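Long-range contacts in vinylacetyl-CoA Delta-isomerase (Nitrosopumilus maritimus SCM1, PDB 6VJR), which probably dehydrates 4-hydroxybutyryl-CoA and isomerises vinylacetyl-CoA, with FAD, a [4Fe-4S] cluster and an iron ion bound in its structure: residues Arg15-Tyr20 with Gly189-His194; Lys222-Ile227 with Ile257-Val262; Ala311-Val316 with Glu419-Ile424. All coordinates share one frame; numbering follows the deposited sequence.

Contact 1: Arg15-Tyr20 with Gly189-His194; sequences RDLKVY and GCINSH
Arg15 carries the polar half of this contact, gripping the backbone oxygen of Ser193 end-on with both terminal nitrogens. The bond from NH1 to Ser193 O is 2.9 Å long, that from NH2 to the same oxygen 3.2 Å; both donors reach the carbonyl from one face, while the oxygen itself lies in the guanidinium plane. A bend at chi3 (-64°) turns the end of the arginine to this edge-on position. NH2 also sits 2.8 Å from Ile191 O, but at too poor an angle to count as a hydrogen bond. An alanine here removes both donors, and the Ser193 carbonyl is likely to lose its tie to the 15-20 segment.

The apolar half centres on Ile191. Its CD1 meets CG1 of Val19 tip to tip at 3.9 Å, and Leu17 CD2 lies 4.3 Å from Ile191 CG2, a looser touch.

His194 is held by Val142 and Ser11, beyond the two segments. Residues 189-194 connect strand 177-188 of one sheet with strand 195-198 of another, so the N-terminal segment packs on the loop that links the two sheets of the beta domain.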
loop_
_atom_site.group_PDB
_atom_site.type_symbol
_atom_site.label_atom_id
_atom_site.label_comp_id
_atom_site.label_asym_id
_atom_site.label_seq_id
_atom_site.Cartn_x
_atom_site.Cartn_y
_atom_site.Cartn_z
ATOM N N ARG A 15 -27.390 -30.747 27.657
ATOM C CA ARG A 15 -26.556 -30.154 28.703
ATOM C C ARG A 15 -27.219 -29.015 29.474
ATOM O O ARG A 15 -26.773 -28.637 30.571
ATOM C CB ARG A 15 -25.212 -29.670 28.180
ATOM C CG ARG A 15 -24.486 -30.764 27.406
ATOM C CD ARG A 15 -22.999 -30.451 27.272
ATOM N NE ARG A 15 -22.796 -29.239 26.475
ATOM C CZ ARG A 15 -21.639 -28.599 26.332
ATOM N NH1 ARG A 15 -20.535 -29.105 26.853
ATOM N NH2 ARG A 15 -21.579 -27.484 25.647
ATOM N N ASP A 16 -28.280 -28.451 28.920
ATOM C CA ASP A 16 -28.977 -27.333 29.563
ATOM C C ASP A 16 -28.081 -26.173 30.045
ATOM O O ASP A 16 -28.334 -25.571 31.098
ATOM C CB ASP A 16 -29.911 -27.837 30.652
ATOM C CG ASP A 16 -31.001 -26.842 31.040
ATOM O OD1 ASP A 16 -31.515 -26.132 30.123
ATOM O OD2 ASP A 16 -31.339 -26.779 32.244
ATOM N N LEU A 17 -27.115 -25.745 29.232
ATOM C CA LEU A 17 -26.437 -24.452 29.399
ATOM C C LEU A 17 -27.492 -23.361 29.326
ATOM O O LEU A 17 -28.451 -23.538 28.596
ATOM C CB LEU A 17 -25.416 -24.278 28.260
ATOM C CG LEU A 17 -23.994 -24.820 28.485
ATOM C CD1 LEU A 17 -23.932 -26.264 28.856
ATOM C CD2 LEU A 17 -23.074 -24.537 27.298
ATOM N N LYS A 18 -27.293 -22.265 30.065
ATOM C CA LYS A 18 -28.147 -21.101 29.987
ATOM C C LYS A 18 -27.619 -20.205 28.863
ATOM O O LYS A 18 -26.591 -19.556 29.033
ATOM C CB LYS A 18 -28.179 -20.363 31.329
ATOM C CG LYS A 18 -29.171 -19.247 31.310
ATOM C CD LYS A 18 -29.208 -18.390 32.569
ATOM C CE LYS A 18 -29.669 -19.088 33.767
ATOM N NZ LYS A 18 -29.607 -18.226 34.945
ATOM N N VAL A 19 -28.319 -20.200 27.722
ATOM C CA VAL A 19 -27.878 -19.481 26.530
ATOM C C VAL A 19 -28.988 -18.564 26.043
ATOM O O VAL A 19 -30.067 -19.032 25.695
ATOM C CB VAL A 19 -27.460 -20.426 25.391
ATOM C CG1 VAL A 19 -27.066 -19.674 24.132
ATOM C CG2 VAL A 19 -26.376 -21.385 25.816
ATOM N N TYR A 20 -28.692 -17.271 25.981
ATOM C CA TYR A 20 -29.640 -16.312 25.429
ATOM C C TYR A 20 -29.255 -15.963 23.995
ATOM O O TYR A 20 -28.113 -15.592 23.757
ATOM C CB TYR A 20 -29.688 -15.040 26.270
ATOM C CG TYR A 20 -30.381 -15.275 27.597
ATOM C CD1 TYR A 20 -31.747 -15.496 27.667
ATOM C CD2 TYR A 20 -29.664 -15.304 28.767
ATOM C CE1 TYR A 20 -32.385 -15.743 28.867
ATOM C CE2 TYR A 20 -30.300 -15.505 29.972
ATOM C CZ TYR A 20 -31.665 -15.736 30.032
ATOM O OH TYR A 20 -32.321 -16.031 31.206
ATOM N N GLY A 189 -16.444 -20.382 20.317
ATOM C CA GLY A 189 -16.824 -21.773 20.490
ATOM C C GLY A 189 -17.144 -22.159 21.930
ATOM O O GLY A 189 -17.197 -23.345 22.246
ATOM N N CYS A 190 -17.363 -21.200 22.818
ATOM C CA CYS A 190 -17.521 -21.533 24.236
ATOM C C CYS A 190 -18.707 -22.464 24.511
ATOM O O CYS A 190 -18.603 -23.433 25.282
ATOM C CB CYS A 190 -17.620 -20.283 25.102
ATOM S SG CYS A 190 -18.903 -19.093 24.641
ATOM N N ILE A 191 -19.825 -22.228 23.845
ATOM C CA ILE A 191 -21.029 -23.032 23.981
ATOM C C ILE A 191 -20.812 -24.443 23.415
ATOM O O ILE A 191 -21.488 -25.382 23.830
ATOM C CB ILE A 191 -22.228 -22.279 23.379
ATOM C CG1 ILE A 191 -22.490 -21.008 24.227
ATOM C CG2 ILE A 191 -23.475 -23.152 23.286
ATOM C CD1 ILE A 191 -23.247 -19.943 23.457
ATOM N N ASN A 192 -19.862 -24.571 22.475
ATOM C CA ASN A 192 -19.494 -25.810 21.820
ATOM C C ASN A 192 -18.370 -26.539 22.558
ATOM O O ASN A 192 -17.900 -27.532 22.062
ATOM C CB ASN A 192 -19.085 -25.538 20.370
ATOM C CG ASN A 192 -20.206 -24.915 19.571
ATOM O OD1 ASN A 192 -21.371 -24.959 19.973
ATOM N ND2 ASN A 192 -19.875 -24.355 18.421
ATOM N N SER A 193 -17.947 -26.022 23.712
ATOM C CA SER A 193 -16.820 -26.541 24.460
ATOM C C SER A 193 -17.304 -27.385 25.648
ATOM O O SER A 193 -18.424 -27.204 26.140
ATOM C CB SER A 193 -15.949 -25.403 24.974
ATOM O OG SER A 193 -15.386 -24.573 23.955
ATOM N N HIS A 194 -16.412 -28.246 26.152
ATOM C CA HIS A 194 -16.623 -29.044 27.354
ATOM C C HIS A 194 -16.100 -28.336 28.613
ATOM O O HIS A 194 -16.716 -28.421 29.683
ATOM C CB HIS A 194 -16.018 -30.440 27.184
ATOM C CG HIS A 194 -16.551 -31.197 26.025
ATOM N ND1 HIS A 194 -15.815 -31.369 24.876
ATOM C CD2 HIS A 194 -17.753 -31.736 25.771
ATOM C CE1 HIS A 194 -16.528 -32.087 24.007
ATOM N NE2 HIS A 194 -17.727 -32.296 24.522
#

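Contact 2: Lys222-Ile227 with Ile257-Val262; sequences KGVTYI and IILDRV
Val224 and Ile257 lie side by side, and their first torsions decide which methyls meet. Val224 places CG1 opposite its own backbone N (chi1 179°), Ile257 does the same with CG2, and the two methyls, disposed alike, meet at 3.6 Å between Val224 CG1 and Ile257 CG2. The same CG1 stands 3.5 Å above one face of the Tyr226 ring, displaced toward its rim. Tyr226, with CG beside its backbone N (chi1 -59°), runs alongside Ile257, and its CD2 comes to 4.0 Å from Ile257 CG1. The phenol end is tied to Ala219 O outside the two segments. Further along, Val224 CG2 packs 3.9 Å from Val262 CG2, the two side chains crossing at a slant, and also touches Leu259 CD2.

The backbones supply the polar part. Thr225 and Ile258 form the hydrogen-bonded pair: Ile258 N to Thr225 O is 2.7 Å and nearly linear at the hydrogen (169°), and Thr225 N to Ile258 O is 3.0 Å. Val224 with Leu259 and Tyr226 with Ile257 are the flanking non-hydrogen-bonded pairs, their side chains sharing one face. Asp260 N adds a bond of 2.9 Å to Gly223 O. A CB on Gly223 would probably run into Asp260 O, and its positive phi also calls for glycine.

Beyond Leu259 the strand turns a corner at Asp260 and Arg261, where Arg261 grips the Asp260 carboxylate side-on, one nitrogen to each oxygen. Pro392 of a second subunit packs against Ile227. The geometry is that of neighbouring antiparallel strands in the larger mixed sheet of the beta domain; just past the corner, Arg261 and Val262 both face Val180 of strand 177-188, a G1 beta bulge.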
loop_
_atom_site.group_PDB
_atom_site.type_symbol
_atom_site.label_atom_id
_atom_site.label_comp_id
_atom_site.label_asym_id
_atom_site.label_seq_id
_atom_site.Cartn_x
_atom_site.Cartn_y
_atom_site.Cartn_z
ATOM N N LYS A 222 -22.517 -24.019 37.309
ATOM C CA LYS A 222 -23.539 -23.147 37.893
ATOM C C LYS A 222 -23.012 -21.714 37.987
ATOM O O LYS A 222 -21.852 -21.491 38.298
ATOM C CB LYS A 222 -23.944 -23.716 39.262
ATOM C CG LYS A 222 -24.651 -25.052 39.099
ATOM C CD LYS A 222 -25.835 -25.107 38.132
ATOM C CE LYS A 222 -26.537 -26.446 38.119
ATOM N NZ LYS A 222 -27.532 -26.513 37.046
ATOM N N GLY A 223 -23.868 -20.743 37.680
ATOM C CA GLY A 223 -23.537 -19.334 37.814
ATOM C C GLY A 223 -23.103 -18.698 36.495
ATOM O O GLY A 223 -22.826 -17.499 36.450
ATOM N N VAL A 224 -23.073 -19.493 35.422
ATOM C CA VAL A 224 -22.656 -19.025 34.106
ATOM C C VAL A 224 -23.886 -18.739 33.264
ATOM O O VAL A 224 -24.810 -19.539 33.194
ATOM C CB VAL A 224 -21.781 -20.056 33.373
ATOM C CG1 VAL A 224 -21.382 -19.547 31.994
ATOM C CG2 VAL A 224 -20.539 -20.454 34.186
ATOM N N THR A 225 -23.865 -17.580 32.607
ATOM C CA THR A 225 -24.833 -17.246 31.579
ATOM C C THR A 225 -24.070 -16.917 30.294
ATOM O O THR A 225 -23.078 -16.179 30.344
ATOM C CB THR A 225 -25.663 -16.031 32.012
ATOM O OG1 THR A 225 -26.293 -16.238 33.286
ATOM C CG2 THR A 225 -26.696 -15.700 30.952
ATOM N N TYR A 226 -24.560 -17.452 29.168
ATOM C CA TYR A 226 -24.003 -17.160 27.846
ATOM C C TYR A 226 -24.970 -16.274 27.084
ATOM O O TYR A 226 -26.168 -16.588 27.012
ATOM C CB TYR A 226 -23.766 -18.432 27.022
ATOM C CG TYR A 226 -22.820 -19.427 27.653
ATOM C CD1 TYR A 226 -23.303 -20.395 28.518
ATOM C CD2 TYR A 226 -21.457 -19.404 27.407
ATOM C CE1 TYR A 226 -22.459 -21.334 29.101
ATOM C CE2 TYR A 226 -20.607 -20.339 27.979
ATOM C CZ TYR A 226 -21.104 -21.304 28.834
ATOM O OH TYR A 226 -20.207 -22.189 29.373
ATOM N N ILE A 227 -24.446 -15.170 26.519
ATOM C CA ILE A 227 -25.245 -14.289 25.688
ATOM C C ILE A 227 -24.626 -14.277 24.289
ATOM O O ILE A 227 -23.514 -13.821 24.117
ATOM C CB ILE A 227 -25.413 -12.894 26.286
ATOM C CG1 ILE A 227 -25.913 -12.929 27.740
ATOM C CG2 ILE A 227 -26.371 -12.115 25.391
ATOM C CD1 ILE A 227 -25.966 -11.582 28.408
ATOM N N ILE A 257 -19.639 -14.541 28.097
ATOM C CA ILE A 257 -19.775 -15.445 29.227
ATOM C C ILE A 257 -19.841 -14.601 30.502
ATOM O O ILE A 257 -18.899 -13.872 30.846
ATOM C CB ILE A 257 -18.605 -16.413 29.315
ATOM C CG1 ILE A 257 -18.286 -17.116 28.002
ATOM C CG2 ILE A 257 -18.883 -17.415 30.440
ATOM C CD1 ILE A 257 -17.107 -18.057 28.111
ATOM N N ILE A 258 -20.990 -14.649 31.152
ATOM C CA ILE A 258 -21.160 -13.986 32.431
ATOM C C ILE A 258 -20.890 -14.984 33.550
ATOM O O ILE A 258 -21.361 -16.112 33.486
ATOM C CB ILE A 258 -22.550 -13.363 32.583
ATOM C CG1 ILE A 258 -23.004 -12.602 31.328
ATOM C CG2 ILE A 258 -22.574 -12.516 33.865
ATOM C CD1 ILE A 258 -22.162 -11.389 31.000
ATOM N N LEU A 259 -20.125 -14.551 34.564
ATOM C CA LEU A 259 -19.807 -15.362 35.733
ATOM C C LEU A 259 -20.338 -14.703 37.002
ATOM O O LEU A 259 -19.972 -13.551 37.305
ATOM C CB LEU A 259 -18.286 -15.480 35.824
ATOM C CG LEU A 259 -17.570 -15.923 34.543
ATOM C CD1 LEU A 259 -16.086 -15.598 34.552
ATOM C CD2 LEU A 259 -17.769 -17.378 34.311
ATOM N N ASP A 260 -21.223 -15.402 37.717
ATOM C CA ASP A 260 -21.788 -14.946 38.987
ATOM C C ASP A 260 -21.421 -15.955 40.071
ATOM O O ASP A 260 -22.079 -16.972 40.269
ATOM C CB ASP A 260 -23.286 -14.749 38.894
ATOM C CG ASP A 260 -23.916 -14.198 40.155
ATOM O OD1 ASP A 260 -23.164 -13.742 41.034
ATOM O OD2 ASP A 260 -25.156 -14.261 40.263
ATOM N N ARG A 261 -20.328 -15.640 40.765
ATOM C CA ARG A 261 -19.903 -16.408 41.923
ATOM C C ARG A 261 -19.770 -17.877 41.532
ATOM O O ARG A 261 -20.229 -18.779 42.260
ATOM C CB ARG A 261 -20.810 -16.225 43.142
ATOM C CG ARG A 261 -20.839 -14.809 43.691
ATOM C CD ARG A 261 -21.995 -14.607 44.663
ATOM N NE ARG A 261 -23.206 -14.645 43.815
ATOM C CZ ARG A 261 -24.477 -14.529 44.165
ATOM N NH1 ARG A 261 -25.402 -14.679 43.235
ATOM N NH2 ARG A 261 -24.832 -14.290 45.425
ATOM N N VAL A 262 -19.077 -18.087 40.401
ATOM C CA VAL A 262 -18.825 -19.421 39.917
ATOM C C VAL A 262 -17.733 -20.062 40.768
ATOM O O VAL A 262 -16.680 -19.476 40.988
ATOM C CB VAL A 262 -18.444 -19.357 38.422
ATOM C CG1 VAL A 262 -18.074 -20.719 37.852
ATOM C CG2 VAL A 262 -19.550 -18.791 37.583
#

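Contact 3: Ala311-Val316 with Glu419-Ile424; sequences ADYNGV and ENRMRI. With FAD (flavin-adenine dinucleotide), chain V.
Tyr313 and Arg421 meet where the backbones of the two segments are nearest, 6.5 Å from CA to CA, and here the packing is tight. Tyr313 CD2 lies 3.7 Å from Arg421 CA and 3.9 Å from Ile424 CG2, while the phenol oxygen OH rests 3.5 Å from Asn420 CB. That hydroxyl bonds to Asp480 of a third subunit, so the buried ring ends at a subunit boundary.

At the next residue, Asn314, the side chain of Arg421 takes hold side-on. Its chain runs extended from CG to NE, and both NE (3.0 Å) and NH2 (2.9 Å) reach the single oxygen OD1 of Asn314, in the guanidinium plane. NE arrives almost in line with the amide C=O (174°), NH2 from above the amide plane; NH1 turns instead to Leu410 O. This joins helix 418-432 to the C-terminal end of helix 295-314 in the all-helical domain of an acyl-CoA dehydrogenase-like fold. A Schellman motif closes the latter helix at Gly315.

The FAD side is looser: Asn314 ND2 stays 3.8 Å from FAD O2A, and Val316 CG1 makes a van der Waals touch with the adenine at C6A (3.9 Å).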
loop_
_atom_site.group_PDB
_atom_site.type_symbol
_atom_site.label_atom_id
_atom_site.label_comp_id
_atom_site.label_asym_id
_atom_site.label_seq_id
_atom_site.Cartn_x
_atom_site.Cartn_y
_atom_site.Cartn_z
ATOM N N ALA A 311 -14.716 -16.177 -12.117
ATOM C CA ALA A 311 -14.082 -15.721 -13.351
ATOM C C ALA A 311 -14.344 -16.707 -14.491
ATOM O O ALA A 311 -14.692 -16.317 -15.613
ATOM C CB ALA A 311 -12.598 -15.474 -13.183
ATOM N N ASP A 312 -14.212 -18.007 -14.191
ATOM C CA ASP A 312 -14.506 -19.078 -15.129
ATOM C C ASP A 312 -15.964 -19.033 -15.586
ATOM O O ASP A 312 -16.240 -18.977 -16.794
ATOM C CB ASP A 312 -14.135 -20.377 -14.437
ATOM C CG ASP A 312 -14.510 -21.657 -15.134
ATOM O OD1 ASP A 312 -15.140 -21.555 -16.170
ATOM O OD2 ASP A 312 -14.180 -22.751 -14.596
ATOM N N TYR A 313 -16.888 -18.938 -14.624
ATOM C CA TYR A 313 -18.314 -18.915 -14.938
ATOM C C TYR A 313 -18.697 -17.676 -15.759
ATOM O O TYR A 313 -19.670 -17.715 -16.538
ATOM C CB TYR A 313 -19.082 -18.943 -13.620
ATOM C CG TYR A 313 -19.063 -20.256 -12.847
ATOM C CD1 TYR A 313 -18.633 -21.453 -13.426
ATOM C CD2 TYR A 313 -19.623 -20.312 -11.574
ATOM C CE1 TYR A 313 -18.693 -22.631 -12.711
ATOM C CE2 TYR A 313 -19.726 -21.504 -10.886
ATOM C CZ TYR A 313 -19.304 -22.670 -11.476
ATOM O OH TYR A 313 -19.387 -23.831 -10.739
ATOM N N ASN A 314 -17.986 -16.556 -15.507
ATOM C CA ASN A 314 -18.227 -15.320 -16.220
ATOM C C ASN A 314 -17.662 -15.329 -17.622
ATOM O O ASN A 314 -17.956 -14.399 -18.369
ATOM C CB ASN A 314 -17.739 -14.077 -15.485
ATOM C CG ASN A 314 -18.496 -13.750 -14.227
ATOM O OD1 ASN A 314 -19.644 -14.164 -14.049
ATOM N ND2 ASN A 314 -17.899 -12.919 -13.378
ATOM N N GLY A 315 -16.786 -16.265 -17.956
ATOM C CA GLY A 315 -16.231 -16.336 -19.285
ATOM C C GLY A 315 -14.901 -15.596 -19.487
ATOM O O GLY A 315 -14.461 -15.523 -20.634
ATOM N N VAL A 316 -14.232 -15.182 -18.384
ATOM C CA VAL A 316 -12.992 -14.454 -18.460
ATOM C C VAL A 316 -11.932 -14.998 -17.512
ATOM O O VAL A 316 -11.230 -14.233 -16.875
ATOM C CB VAL A 316 -13.265 -12.951 -18.226
ATOM C CG1 VAL A 316 -13.914 -12.326 -19.451
ATOM C CG2 VAL A 316 -14.057 -12.685 -16.960
ATOM N N GLU A 419 -27.504 -21.990 -11.100
ATOM C CA GLU A 419 -27.494 -22.229 -9.680
ATOM C C GLU A 419 -26.048 -22.264 -9.141
ATOM O O GLU A 419 -25.765 -21.815 -8.035
ATOM C CB GLU A 419 -28.195 -23.538 -9.355
ATOM C CG GLU A 419 -28.312 -23.738 -7.856
ATOM C CD GLU A 419 -29.126 -24.934 -7.404
ATOM O OE1 GLU A 419 -30.051 -25.349 -8.133
ATOM O OE2 GLU A 419 -28.785 -25.490 -6.324
ATOM N N ASN A 420 -25.122 -22.846 -9.915
ATOM C CA ASN A 420 -23.732 -22.877 -9.477
ATOM C C ASN A 420 -23.118 -21.473 -9.430
ATOM O O ASN A 420 -22.354 -21.155 -8.501
ATOM C CB ASN A 420 -22.874 -23.794 -10.335
ATOM C CG ASN A 420 -23.239 -25.253 -10.200
ATOM O OD1 ASN A 420 -23.805 -25.688 -9.194
ATOM N ND2 ASN A 420 -22.812 -26.032 -11.169
ATOM N N ARG A 421 -23.444 -20.607 -10.420
ATOM C CA ARG A 421 -22.965 -19.240 -10.390
ATOM C C ARG A 421 -23.505 -18.493 -9.173
ATOM O O ARG A 421 -22.762 -17.789 -8.503
ATOM C CB ARG A 421 -23.296 -18.595 -11.716
ATOM C CG ARG A 421 -22.739 -17.203 -11.915
ATOM C CD ARG A 421 -22.831 -16.772 -13.378
ATOM N NE ARG A 421 -22.293 -15.422 -13.582
ATOM C CZ ARG A 421 -22.976 -14.281 -13.731
ATOM N NH1 ARG A 421 -24.298 -14.304 -13.790
ATOM N NH2 ARG A 421 -22.312 -13.131 -13.725
ATOM N N MET A 422 -24.784 -18.673 -8.875
ATOM C CA MET A 422 -25.365 -18.114 -7.664
ATOM C C MET A 422 -24.652 -18.608 -6.408
ATOM O O MET A 422 -24.352 -17.821 -5.510
ATOM C CB MET A 422 -26.866 -18.372 -7.564
ATOM C CG MET A 422 -27.612 -17.739 -8.681
ATOM S SD MET A 422 -29.402 -17.953 -8.644
ATOM C CE MET A 422 -29.615 -17.795 -6.868
ATOM N N ARG A 423 -24.422 -19.911 -6.311
ATOM C CA ARG A 423 -23.810 -20.454 -5.115
ATOM C C ARG A 423 -22.414 -19.863 -4.880
ATOM O O ARG A 423 -22.047 -19.555 -3.752
ATOM C CB ARG A 423 -23.719 -21.985 -5.218
ATOM C CG ARG A 423 -25.035 -22.683 -4.953
ATOM C CD ARG A 423 -24.955 -24.169 -5.280
ATOM N NE ARG A 423 -26.151 -24.919 -4.933
ATOM C CZ ARG A 423 -26.540 -25.199 -3.705
ATOM N NH1 ARG A 423 -25.729 -25.028 -2.680
ATOM N NH2 ARG A 423 -27.712 -25.778 -3.525
ATOM N N ILE A 424 -21.615 -19.740 -5.949
ATOM C CA ILE A 424 -20.249 -19.272 -5.757
ATOM C C ILE A 424 -20.267 -17.778 -5.376
ATOM O O ILE A 424 -19.501 -17.342 -4.525
ATOM C CB ILE A 424 -19.308 -19.592 -6.930
ATOM C CG1 ILE A 424 -17.866 -19.620 -6.420
ATOM C CG2 ILE A 424 -19.498 -18.641 -8.104
ATOM C CD1 ILE A 424 -17.541 -20.872 -5.626
HETATM P PA FAD V . -18.383 -8.026 -14.550
HETATM O O1A FAD V . -18.352 -7.273 -15.824
HETATM O O2A FAD V . -18.810 -9.453 -14.563
HETATM O O5B FAD V . -16.951 -7.830 -13.903
HETATM C C5B FAD V . -16.364 -8.880 -13.095
HETATM C C4B FAD V . -14.870 -8.896 -13.305
HETATM O O4B FAD V . -14.618 -9.366 -14.649
HETATM C C3B FAD V . -14.162 -7.520 -13.201
HETATM O O3B FAD V . -12.845 -7.677 -12.665
HETATM C C2B FAD V . -14.096 -7.043 -14.677
HETATM O O2B FAD V . -13.064 -6.128 -14.995
HETATM C C1B FAD V . -13.889 -8.377 -15.385
HETATM N N9A FAD V . -14.308 -8.401 -16.777
HETATM C C8A FAD V . -15.586 -8.378 -17.270
HETATM N N7A FAD V . -15.643 -8.420 -18.583
HETATM C C5A FAD V . -14.327 -8.470 -18.987
HETATM C C6A FAD V . -13.738 -8.557 -20.264
HETATM N N6A FAD V . -14.446 -8.618 -21.386
HETATM N N1A FAD V . -12.383 -8.565 -20.337
HETATM C C2A FAD V . -11.708 -8.523 -19.179
HETATM N N3A FAD V . -12.152 -8.439 -17.927
HETATM C C4A FAD V . -13.486 -8.461 -17.883
HETATM N N1 FAD V . -25.526 -0.055 -13.413
HETATM C C2 FAD V . -26.531 0.707 -13.947
HETATM O O2 FAD V . -26.760 0.765 -15.154
HETATM N N3 FAD V . -27.344 1.440 -13.110
HETATM C C4 FAD V . -27.258 1.561 -11.750
HETATM O O4 FAD V . -28.098 2.193 -11.100
HETATM C C4X FAD V . -26.270 0.700 -11.187
HETATM N N5 FAD V . -26.143 0.682 -9.850
HETATM C C5X FAD V . -25.325 -0.279 -9.294
HETATM C C6 FAD V . -25.308 -0.486 -7.911
HETATM C C7 FAD V . -24.540 -1.498 -7.330
HETATM C C7M FAD V . -24.617 -1.767 -5.848
HETATM C C8 FAD V . -23.582 -2.158 -8.102
HETATM C C8M FAD V . -22.719 -3.241 -7.522
HETATM C C9 FAD V . -23.588 -1.973 -9.471
HETATM C C9A FAD V . -24.442 -1.031 -10.086
HETATM N N10 FAD V . -24.484 -0.853 -11.472
HETATM C C10 FAD V . -25.451 -0.072 -12.083
HETATM C "C1'" FAD V . -23.762 -1.827 -12.306
HETATM C "C2'" FAD V . -22.268 -1.632 -12.481
HETATM O "O2'" FAD V . -22.082 -0.650 -13.493
HETATM C "C3'" FAD V . -21.643 -2.956 -12.878
HETATM O "O3'" FAD V . -21.642 -3.742 -11.698
HETATM C "C4'" FAD V . -20.248 -2.821 -13.504
HETATM O "O4'" FAD V . -20.268 -2.250 -14.806
HETATM C "C5'" FAD V . -19.515 -4.143 -13.544
HETATM O "O5'" FAD V . -20.295 -5.048 -14.379
HETATM P P FAD V . -20.674 -6.484 -13.795
HETATM O O1P FAD V . -21.343 -6.347 -12.512
HETATM O O2P FAD V . -21.369 -7.195 -14.891
HETATM O O3P FAD V . -19.316 -7.227 -13.501
#

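In the fold
Contacts 1 and 2 adjoin in one sheet, their centres 11 Å apart: Tyr20 N lies 2.8 Å from Tyr226 O and Lys18 O lies 2.9 Å from Tyr226 N, probable hydrogen bonds between parallel strands 19-21 and 224-228. Both approach a flavin, the side chains of Ser193 and Ile257 each being about 8 Å from FAD, and Ser193 about 10 Å from the iron-sulfur cluster. Contact 3 stands apart, its centre 39 Å from that of contact 1 and 47 Å from that of contact 2. The FAD beside it is also hydrogen-bonded by Lys151, Thr148 and Thr188 of a second subunit, so this pocket combines one chain's helical domain with another's beta domain.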